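Side-chain contacts in geranyltranstransferase (PDB 1RTR), which probably catalyses the head-to-tail condensation of isopentenyl pyrophosphate with allylic pyrophosphates to make farnesyl pyrophosphate: residues A[134-139]-A[189-194]; A[155-160]-A[175-180]; A[169-174]-A[210-215]; A[222-227]-A[253-258]. One frame throughout, in Å; residues are numbered along the deposited sequence.

Contact 1 (A[134-139]-A[189-194])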
# COMPACT_ATOMS: atom_id res chain seq x y z
N LYS A 134 -8.46 -13.44 -6.76
CA LYS A 134 -7.49 -12.67 -5.98
C LYS A 134 -7.12 -11.36 -6.67
O LYS A 134 -7.05 -10.32 -6.03
CB LYS A 134 -6.22 -13.49 -5.76
CG LYS A 134 -6.28 -14.43 -4.57
CD LYS A 134 -4.90 -14.97 -4.29
CE LYS A 134 -4.80 -16.44 -4.63
NZ LYS A 134 -3.88 -17.03 -3.66
N ILE A 135 -6.90 -11.42 -7.98
CA ILE A 135 -6.63 -10.22 -8.76
C ILE A 135 -7.79 -9.23 -8.67
O ILE A 135 -7.58 -8.06 -8.41
CB ILE A 135 -6.26 -10.59 -10.24
CG1 ILE A 135 -4.90 -11.30 -10.29
CG2 ILE A 135 -6.23 -9.37 -11.13
CD1 ILE A 135 -3.76 -10.59 -9.57
N LYS A 136 -9.02 -9.73 -8.82
CA LYS A 136 -10.21 -8.88 -8.78
C LYS A 136 -10.32 -8.11 -7.47
O LYS A 136 -10.54 -6.89 -7.49
CB LYS A 136 -11.46 -9.71 -9.00
CG LYS A 136 -11.66 -10.14 -10.42
CD LYS A 136 -13.04 -10.72 -10.59
CE LYS A 136 -13.08 -11.73 -11.71
NZ LYS A 136 -14.46 -12.29 -11.82
N VAL A 137 -10.15 -8.82 -6.35
CA VAL A 137 -10.15 -8.21 -5.03
C VAL A 137 -9.04 -7.17 -4.88
O VAL A 137 -9.28 -6.04 -4.43
CB VAL A 137 -10.07 -9.27 -3.91
CG1 VAL A 137 -10.06 -8.61 -2.53
CG2 VAL A 137 -11.24 -10.21 -4.00
N LEU A 138 -7.81 -7.55 -5.26
CA LEU A 138 -6.65 -6.67 -5.13
C LEU A 138 -6.82 -5.40 -5.96
O LEU A 138 -6.60 -4.29 -5.47
CB LEU A 138 -5.36 -7.38 -5.56
CG LEU A 138 -4.72 -8.30 -4.52
CD1 LEU A 138 -3.92 -9.40 -5.21
CD2 LEU A 138 -3.82 -7.52 -3.57
N GLN A 139 -7.23 -5.58 -7.22
CA GLN A 139 -7.51 -4.47 -8.12
C GLN A 139 -8.50 -3.52 -7.49
O GLN A 139 -8.27 -2.31 -7.45
CB GLN A 139 -8.06 -4.98 -9.44
CG GLN A 139 -7.69 -4.11 -10.62
CD GLN A 139 -8.14 -4.71 -11.94
OE1 GLN A 139 -8.30 -3.98 -12.92
NE2 GLN A 139 -8.34 -6.04 -11.98
N ALA A 189 -17.00 -9.11 -1.99
CA ALA A 189 -17.84 -10.27 -1.68
C ALA A 189 -18.58 -10.75 -2.92
O ALA A 189 -18.59 -11.94 -3.25
CB ALA A 189 -18.80 -9.98 -0.53
N ALA A 190 -19.18 -9.81 -3.65
CA ALA A 190 -19.91 -10.18 -4.85
C ALA A 190 -19.01 -10.91 -5.81
O ALA A 190 -19.45 -11.83 -6.53
CB ALA A 190 -20.49 -8.95 -5.49
N ASP A 191 -17.73 -10.50 -5.82
CA ASP A 191 -16.71 -11.11 -6.68
C ASP A 191 -16.28 -12.51 -6.22
O ASP A 191 -16.09 -13.42 -7.05
CB ASP A 191 -15.50 -10.18 -6.81
CG ASP A 191 -15.67 -9.14 -7.91
OD1 ASP A 191 -16.61 -9.28 -8.72
OD2 ASP A 191 -14.92 -8.14 -8.05
N ILE A 192 -16.12 -12.69 -4.91
CA ILE A 192 -15.82 -14.00 -4.37
C ILE A 192 -17.00 -14.94 -4.63
O ILE A 192 -16.80 -16.11 -5.01
CB ILE A 192 -15.48 -13.92 -2.89
CG1 ILE A 192 -14.13 -13.21 -2.71
CG2 ILE A 192 -15.49 -15.31 -2.25
CD1 ILE A 192 -14.02 -12.45 -1.41
N ALA A 193 -18.23 -14.43 -4.46
CA ALA A 193 -19.44 -15.23 -4.68
C ALA A 193 -19.69 -15.52 -6.16
O ALA A 193 -20.43 -16.44 -6.50
CB ALA A 193 -20.64 -14.55 -4.08
N ASN A 194 -19.07 -14.74 -7.04
CA ASN A 194 -19.27 -14.93 -8.48
C ASN A 194 -20.73 -14.75 -8.90
O ASN A 194 -21.23 -15.46 -9.77
CB ASN A 194 -18.73 -16.30 -8.91
CG ASN A 194 -18.69 -16.46 -10.41
OD1 ASN A 194 -18.99 -17.53 -10.93
ND2 ASN A 194 -18.35 -15.38 -11.12
O HOH W 1 -16.31 -12.99 -9.62
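Lys136 and Asp191 mark the closest backbone approach, with their CA atoms 7.2 Å apart, where helix 131-145 passes the C-terminal end of helix 179-193 in the all-helical polyprenyl synthetase fold. The lysine leans its chain over the carboxylate instead of pairing with it: CB lies 3.9 Å from Asp191 OD2, and CD is 4.1 Å from Asp191 CG. Beyond CG, which stands anti to the carbonyl carbon (chi1 -74°), the extended chain carries NZ past the acid, 4.8 Å from Asp191 OD1. The carboxylate has its salt bridge with Arg140, one turn further along the lysine's own helix, through OD2. Deeper in the interface Val137 CG2 meets Ile192 CG1 at 4.4 Å; Val137 also rests on Ile123, and Ile192 on Leu54. Helix 179-193 ends in a Schellman motif with Asn194, at positive phi, as its C-prime residue. A water joins this helix end to the lysine, accepting from Lys136 NZ at 3.0 Å and more weakly from Asn194 ND2. The same water donates to the backbone Asp191 O at 2.6 Å.

Contact 2 (A[155-160]-A[175-180])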
# COMPACT_ATOMS: atom_id res chain seq x y z
N MET A 155 -7.17 13.88 0.86
CA MET A 155 -6.56 15.08 0.28
C MET A 155 -7.62 16.18 0.20
O MET A 155 -7.43 17.26 0.76
CB MET A 155 -5.95 14.81 -1.10
CG MET A 155 -4.47 14.47 -1.09
SD MET A 155 -3.31 15.76 -0.58
CE MET A 155 -3.50 16.99 -1.88
N LEU A 156 -8.74 15.86 -0.46
CA LEU A 156 -9.87 16.76 -0.57
C LEU A 156 -10.36 17.26 0.79
O LEU A 156 -10.62 18.44 0.93
CB LEU A 156 -11.02 16.13 -1.38
CG LEU A 156 -12.07 17.13 -1.91
CD1 LEU A 156 -11.43 18.40 -2.48
CD2 LEU A 156 -13.01 16.51 -2.94
N ASP A 157 -10.46 16.38 1.79
CA ASP A 157 -10.87 16.80 3.12
C ASP A 157 -9.93 17.85 3.70
O ASP A 157 -10.40 18.89 4.16
CB ASP A 157 -10.97 15.59 4.07
CG ASP A 157 -11.99 15.81 5.19
OD1 ASP A 157 -12.11 14.92 6.06
OD2 ASP A 157 -12.71 16.82 5.29
N MET A 158 -8.63 17.58 3.65
CA MET A 158 -7.59 18.45 4.23
C MET A 158 -7.51 19.80 3.50
O MET A 158 -7.32 20.82 4.13
CB MET A 158 -6.21 17.77 4.17
CG MET A 158 -6.03 16.56 5.06
SD MET A 158 -5.69 17.02 6.75
CE MET A 158 -6.92 16.08 7.58
N GLN A 159 -7.65 19.77 2.18
CA GLN A 159 -7.72 20.98 1.37
C GLN A 159 -8.92 21.87 1.76
O GLN A 159 -8.82 23.10 1.75
CB GLN A 159 -7.84 20.60 -0.11
CG GLN A 159 -7.69 21.76 -1.06
CD GLN A 159 -7.63 21.32 -2.49
OE1 GLN A 159 -8.64 21.34 -3.19
NE2 GLN A 159 -6.45 20.90 -2.94
N SER A 160 -10.04 21.22 2.10
CA SER A 160 -11.29 21.89 2.44
C SER A 160 -11.35 22.42 3.87
O SER A 160 -12.30 23.12 4.22
CB SER A 160 -12.46 20.94 2.23
OG SER A 160 -12.58 20.60 0.86
N LYS A 175 -17.90 10.19 -0.20
CA LYS A 175 -17.99 9.09 -1.14
C LYS A 175 -16.62 8.42 -1.36
O LYS A 175 -16.54 7.21 -1.46
CB LYS A 175 -18.56 9.62 -2.46
CG LYS A 175 -18.47 8.70 -3.64
CD LYS A 175 -18.33 9.52 -4.91
CE LYS A 175 -18.74 8.75 -6.18
NZ LYS A 175 -19.27 7.36 -5.95
N THR A 176 -15.56 9.21 -1.44
CA THR A 176 -14.24 8.66 -1.72
C THR A 176 -13.53 8.30 -0.42
O THR A 176 -13.03 7.19 -0.28
CB THR A 176 -13.38 9.63 -2.53
OG1 THR A 176 -13.36 10.89 -1.87
CG2 THR A 176 -14.01 9.93 -3.89
N LYS A 177 -13.49 9.23 0.53
CA LYS A 177 -12.84 8.99 1.80
C LYS A 177 -13.47 7.86 2.60
O LYS A 177 -12.74 7.08 3.20
CB LYS A 177 -12.80 10.26 2.65
CG LYS A 177 -12.28 10.02 4.05
CD LYS A 177 -11.70 11.29 4.61
CE LYS A 177 -12.31 11.63 5.95
NZ LYS A 177 -11.25 11.67 6.97
N THR A 178 -14.80 7.78 2.62
CA THR A 178 -15.51 6.81 3.46
C THR A 178 -16.15 5.69 2.64
O THR A 178 -16.02 4.52 2.98
CB THR A 178 -16.58 7.54 4.34
OG1 THR A 178 -15.91 8.42 5.26
CG2 THR A 178 -17.29 6.58 5.27
N GLY A 179 -16.84 6.04 1.56
CA GLY A 179 -17.63 5.08 0.82
C GLY A 179 -16.89 4.04 -0.00
O GLY A 179 -17.43 2.96 -0.29
N ALA A 180 -15.66 4.34 -0.41
CA ALA A 180 -14.98 3.43 -1.33
C ALA A 180 -14.62 2.09 -0.66
O ALA A 180 -14.76 1.02 -1.28
CB ALA A 180 -13.77 4.10 -1.98
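A surface salt bridge between Asp157 and Lys177 links the C-terminal part of helix 150-159 to the place where helix 167-177 gives way to helix 179-193. The pair Lys177-Thr178 at this helix break is a family feature of polyprenyl synthetases, usually found beside the site of the allylic diphosphate; a similar place for Lys177 is probable here. Gly179 N reaches back to His174 O, probably as a hydrogen bond spanning five residues, consistent with a locally widened helical turn. The nearest CA atoms, those of Asp157 and Lys177, are 8.2 Å apart, so the two side chains must span the gap. Asp157 offers OD1: its CG is turned anti to the backbone N (chi1 -152°), which holds the carboxylate out toward the lysine. Lys177 bends at its third and fourth torsions, bringing the flank of its chain end to the acid. OD1 of Asp157 therefore lies closer to Lys177 CE, at 3.3 Å, than to Lys177 NZ, at 3.5 Å, and this is an ion pair without the geometry of a hydrogen bond. On the same helix, one residue before Asp157, Leu156 packs on Met172 and Ile173, while Met158 meets Trp106 of the second subunit. Nearby, Leu156 O is gripped twice by Ser160, whose OG and N approach from opposite faces of the carbonyl plane; Ser160 OG donates to Leu156 O at 2.9 Å, tilted 31° from that plane.

Contact 3 (A[169-174]-A[210-215])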
# COMPACT_ATOMS: atom_id res chain seq x y z
N THR A 169 -19.04 19.05 -3.23
CA THR A 169 -17.72 18.85 -2.66
C THR A 169 -17.76 17.96 -1.41
O THR A 169 -17.02 16.97 -1.32
CB THR A 169 -17.05 20.22 -2.34
OG1 THR A 169 -16.93 20.97 -3.55
CG2 THR A 169 -15.58 20.05 -1.88
N LEU A 170 -18.63 18.32 -0.46
CA LEU A 170 -18.88 17.53 0.75
C LEU A 170 -19.19 16.06 0.44
O LEU A 170 -18.68 15.15 1.10
CB LEU A 170 -20.03 18.14 1.54
CG LEU A 170 -20.05 18.12 3.07
CD1 LEU A 170 -21.16 17.24 3.55
CD2 LEU A 170 -18.72 17.69 3.71
N GLU A 171 -20.02 15.84 -0.57
CA GLU A 171 -20.40 14.49 -0.94
C GLU A 171 -19.27 13.75 -1.64
O GLU A 171 -19.09 12.55 -1.42
CB GLU A 171 -21.65 14.50 -1.81
CG GLU A 171 -22.91 14.75 -1.02
CD GLU A 171 -24.11 14.92 -1.92
OE1 GLU A 171 -23.98 15.61 -2.97
OE2 GLU A 171 -25.17 14.37 -1.59
N MET A 172 -18.52 14.47 -2.48
CA MET A 172 -17.31 13.95 -3.10
C MET A 172 -16.32 13.46 -2.03
O MET A 172 -15.77 12.36 -2.15
CB MET A 172 -16.65 15.00 -4.00
CG MET A 172 -15.45 14.52 -4.82
SD MET A 172 -15.83 13.09 -5.89
CE MET A 172 -16.43 13.97 -7.38
N ILE A 173 -16.13 14.24 -0.96
CA ILE A 173 -15.23 13.85 0.11
C ILE A 173 -15.68 12.55 0.77
O ILE A 173 -14.86 11.65 0.95
CB ILE A 173 -15.07 14.97 1.17
CG1 ILE A 173 -14.33 16.17 0.59
CG2 ILE A 173 -14.34 14.46 2.41
CD1 ILE A 173 -14.53 17.44 1.39
N HIS A 174 -16.96 12.44 1.12
CA HIS A 174 -17.43 11.30 1.90
C HIS A 174 -17.54 10.02 1.07
O HIS A 174 -17.29 8.93 1.56
CB HIS A 174 -18.75 11.61 2.60
CG HIS A 174 -18.62 12.61 3.70
ND1 HIS A 174 -19.52 13.64 3.89
CD2 HIS A 174 -17.69 12.74 4.68
CE1 HIS A 174 -19.15 14.36 4.93
NE2 HIS A 174 -18.04 13.84 5.43
N LEU A 210 -25.70 3.12 1.22
CA LEU A 210 -25.34 2.75 2.59
C LEU A 210 -24.18 3.62 3.09
O LEU A 210 -24.19 4.06 4.24
CB LEU A 210 -24.97 1.27 2.68
CG LEU A 210 -24.57 0.76 4.06
CD1 LEU A 210 -25.81 0.66 4.94
CD2 LEU A 210 -23.87 -0.59 3.95
N GLY A 211 -23.21 3.87 2.21
CA GLY A 211 -22.06 4.68 2.55
C GLY A 211 -22.39 6.13 2.86
O GLY A 211 -21.85 6.69 3.82
N MET A 212 -23.25 6.73 2.05
CA MET A 212 -23.68 8.11 2.29
C MET A 212 -24.48 8.24 3.60
O MET A 212 -24.35 9.24 4.30
CB MET A 212 -24.44 8.67 1.08
CG MET A 212 -23.64 8.66 -0.25
SD MET A 212 -21.92 9.40 -0.24
CE MET A 212 -22.28 11.03 0.29
N MET A 213 -25.26 7.22 3.95
CA MET A 213 -25.97 7.21 5.25
C MET A 213 -25.03 7.49 6.40
O MET A 213 -25.34 8.30 7.28
CB MET A 213 -26.69 5.87 5.50
CG MET A 213 -27.83 5.56 4.54
SD MET A 213 -28.64 4.02 4.94
CE MET A 213 -29.21 4.46 6.58
N PHE A 214 -23.88 6.83 6.37
CA PHE A 214 -22.90 6.81 7.47
C PHE A 214 -22.60 8.19 8.07
O PHE A 214 -22.73 8.40 9.28
CB PHE A 214 -21.61 6.16 6.93
CG PHE A 214 -20.63 5.74 8.00
CD1 PHE A 214 -20.21 4.41 8.08
CD2 PHE A 214 -20.09 6.68 8.89
CE1 PHE A 214 -19.29 4.01 9.05
CE2 PHE A 214 -19.17 6.29 9.87
CZ PHE A 214 -18.76 4.95 9.95
N GLN A 215 -22.20 9.13 7.22
CA GLN A 215 -21.71 10.42 7.69
C GLN A 215 -22.84 11.38 8.02
O GLN A 215 -22.71 12.21 8.93
CB GLN A 215 -20.75 11.03 6.66
CG GLN A 215 -19.37 10.35 6.61
CD GLN A 215 -18.63 10.39 7.95
OE1 GLN A 215 -18.67 11.41 8.67
NE2 GLN A 215 -17.96 9.30 8.30
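Gln215 against the ring of His174 forms the tightly packed part of this crossing, and the methyl of Met212 against Glu171 the looser part. Gln215 sets its CG over one face of the His174 ring, 3.8 Å from the ring centroid, in a CH-pi interaction displaced toward the rim; the closest approach is Gln215 CG to His174 CD2, at 3.5 Å. Gln215 CG covers the face, while the amide runs on past the rim, its plane 22° from that of the ring. Gln215 also touches Thr178.

The methionine contact is wider. The Met212 chain folds back at its second and third torsions (chi2 -51°), which carries its terminal methyl to the other helix: CE lies 3.9 Å from Glu171 O, 4.0 Å from Glu171 CG and 4.3 Å from His174 CB. One methyl group thus meets both the backbone and the aliphatic side-chain portion of segment 169-174, and the Met212 and Glu171 side chains run nearly perpendicular to each other. Met212 is buried, covered also by Tyr245 and His261 of helix 245-270, while Glu171, on which Tyr245 packs too, stays partly exposed.

The helix axes stay 10.5 Å apart and cross at 110°, a steep angle that confines the contact to a few residues. Such a crossing of the short helix 167-177 over the long helix 197-227 belongs to the all-alpha terpenoid synthase fold shared by polyprenyl synthetases.

Contact 4 (A[222-227]-A[253-258]); sequences DCYGDE and GAEDKL
The phenol ring of Tyr224 meets the carboxylate of Glu255 at its hydroxyl-bearing edge, with OE2 close to the ring plane and the two planes turned 69° apart. The acid reaches neither face of the ring; Lys251, also on helix 245-270, touches the tyrosine as a further neighbour. This is a surface link between two helices of the all-alpha polyprenyl synthetase fold: the C-terminal turns of helix 197-227 and the middle of helix 245-270. Segment 222-227 opens with Asp222, the last residue of a DDxxD sequence that in this family usually binds diphosphate through magnesium.

The backbones stay well apart, the CA atoms of Tyr224 and Glu255 being 11.2 Å from each other, so the gap is bridged by two long side chains. Glu255 points toward the other helix and stays extended beyond CG (chi2 167°), which delivers the carboxylate to the phenol. On the inner side Glu255 also rests on Leu220, as do Ala254 and Leu258, while Cys223 packs on Val246.

Tyr224 OH donates to Glu255 OE2 across a modelled 2.4 Å, so short that the exact length is doubtful. The acid oxygen lies on the CE1 side of the hydroxyl: Glu255 OE2 is 3.5 Å from Tyr224 CE1 and 3.4 Å from Tyr224 CZ.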
# COMPACT_ATOMS: atom_id res chain seq x y z
N ASP A 222 -24.28 14.64 16.15
CA ASP A 222 -23.50 15.75 16.72
C ASP A 222 -24.39 16.96 17.00
O ASP A 222 -24.16 17.70 17.97
CB ASP A 222 -22.35 16.16 15.80
CG ASP A 222 -21.16 15.19 15.86
OD1 ASP A 222 -20.92 14.55 16.91
OD2 ASP A 222 -20.39 15.03 14.88
N CYS A 223 -25.38 17.17 16.14
CA CYS A 223 -26.33 18.27 16.29
C CYS A 223 -27.40 17.94 17.35
O CYS A 223 -27.68 18.78 18.21
CB CYS A 223 -26.96 18.64 14.94
SG CYS A 223 -28.56 19.49 15.05
N TYR A 224 -27.97 16.74 17.30
CA TYR A 224 -28.91 16.29 18.32
C TYR A 224 -28.25 16.46 19.69
O TYR A 224 -28.89 16.95 20.63
CB TYR A 224 -29.29 14.82 18.15
CG TYR A 224 -30.14 14.48 16.94
CD1 TYR A 224 -30.59 15.47 16.07
CD2 TYR A 224 -30.47 13.16 16.67
CE1 TYR A 224 -31.36 15.14 14.96
CE2 TYR A 224 -31.23 12.83 15.57
CZ TYR A 224 -31.68 13.82 14.72
OH TYR A 224 -32.44 13.46 13.62
N GLY A 225 -26.98 16.07 19.77
CA GLY A 225 -26.20 16.20 20.98
C GLY A 225 -26.13 17.61 21.51
O GLY A 225 -26.29 17.83 22.70
N ASP A 226 -25.91 18.58 20.62
CA ASP A 226 -25.78 19.98 21.02
C ASP A 226 -27.10 20.59 21.52
O ASP A 226 -27.10 21.44 22.41
CB ASP A 226 -25.19 20.82 19.87
CG ASP A 226 -23.72 20.50 19.63
OD1 ASP A 226 -23.00 20.20 20.61
OD2 ASP A 226 -23.21 20.53 18.49
N GLU A 227 -28.20 20.14 20.93
CA GLU A 227 -29.54 20.57 21.32
C GLU A 227 -29.81 20.23 22.79
O GLU A 227 -30.27 21.08 23.55
CB GLU A 227 -30.59 19.93 20.40
CG GLU A 227 -30.84 20.72 19.12
CD GLU A 227 -31.62 19.92 18.09
OE1 GLU A 227 -32.23 20.54 17.18
OE2 GLU A 227 -31.64 18.68 18.19
N GLY A 253 -33.08 19.19 6.51
CA GLY A 253 -32.50 18.85 5.22
C GLY A 253 -31.63 17.61 5.32
O GLY A 253 -31.73 16.72 4.47
N ALA A 254 -30.80 17.55 6.36
CA ALA A 254 -29.97 16.39 6.65
C ALA A 254 -30.79 15.12 6.90
O ALA A 254 -30.54 14.08 6.26
CB ALA A 254 -29.05 16.67 7.81
N GLU A 255 -31.77 15.20 7.79
CA GLU A 255 -32.69 14.07 8.00
C GLU A 255 -33.35 13.60 6.71
O GLU A 255 -33.53 12.41 6.49
CB GLU A 255 -33.77 14.43 9.02
CG GLU A 255 -33.34 14.31 10.48
CD GLU A 255 -34.33 14.96 11.44
OE1 GLU A 255 -35.44 15.36 11.01
OE2 GLU A 255 -33.99 15.08 12.64
N ASP A 256 -33.72 14.55 5.85
CA ASP A 256 -34.33 14.21 4.56
C ASP A 256 -33.34 13.45 3.70
O ASP A 256 -33.71 12.48 3.03
CB ASP A 256 -34.80 15.48 3.83
CG ASP A 256 -36.19 15.93 4.25
OD1 ASP A 256 -36.64 15.58 5.37
OD2 ASP A 256 -36.91 16.66 3.50
N LYS A 257 -32.09 13.90 3.73
CA LYS A 257 -31.00 13.30 2.98
C LYS A 257 -30.76 11.87 3.44
O LYS A 257 -30.71 10.94 2.62
CB LYS A 257 -29.72 14.14 3.13
CG LYS A 257 -28.87 14.16 1.89
CD LYS A 257 -29.68 14.61 0.69
CE LYS A 257 -28.96 15.64 -0.14
NZ LYS A 257 -29.85 16.00 -1.28
N LEU A 258 -30.64 11.71 4.75
CA LEU A 258 -30.51 10.40 5.38
C LEU A 258 -31.59 9.47 4.90
O LEU A 258 -31.30 8.39 4.37
CB LEU A 258 -30.57 10.53 6.91
CG LEU A 258 -30.30 9.27 7.76
CD1 LEU A 258 -29.24 8.33 7.16
CD2 LEU A 258 -29.90 9.68 9.16

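Followed from the N terminus, contact 1 opens first and closes a loop from 134-139 to 189-194, tying helix 131-145 to the end of helix 179-193. Contact 2 is nested inside it, a shorter loop from 155-160 to 175-180. Contact 3 starts within that inner loop at 169-174 and ends beyond both at 210-215, so it crosses contacts 1 and 2 and brings in helix 197-227. Contact 4 follows in series, joining the far end of that helix to helix 245-270. Contacts 2 and 3 touch through helix 167-177, whereas contacts 3 and 4 meet where the backbone O of Met213 meets the Leu258 side chain. Contacts 1 and 4 lie on opposite sides of the chain's centre.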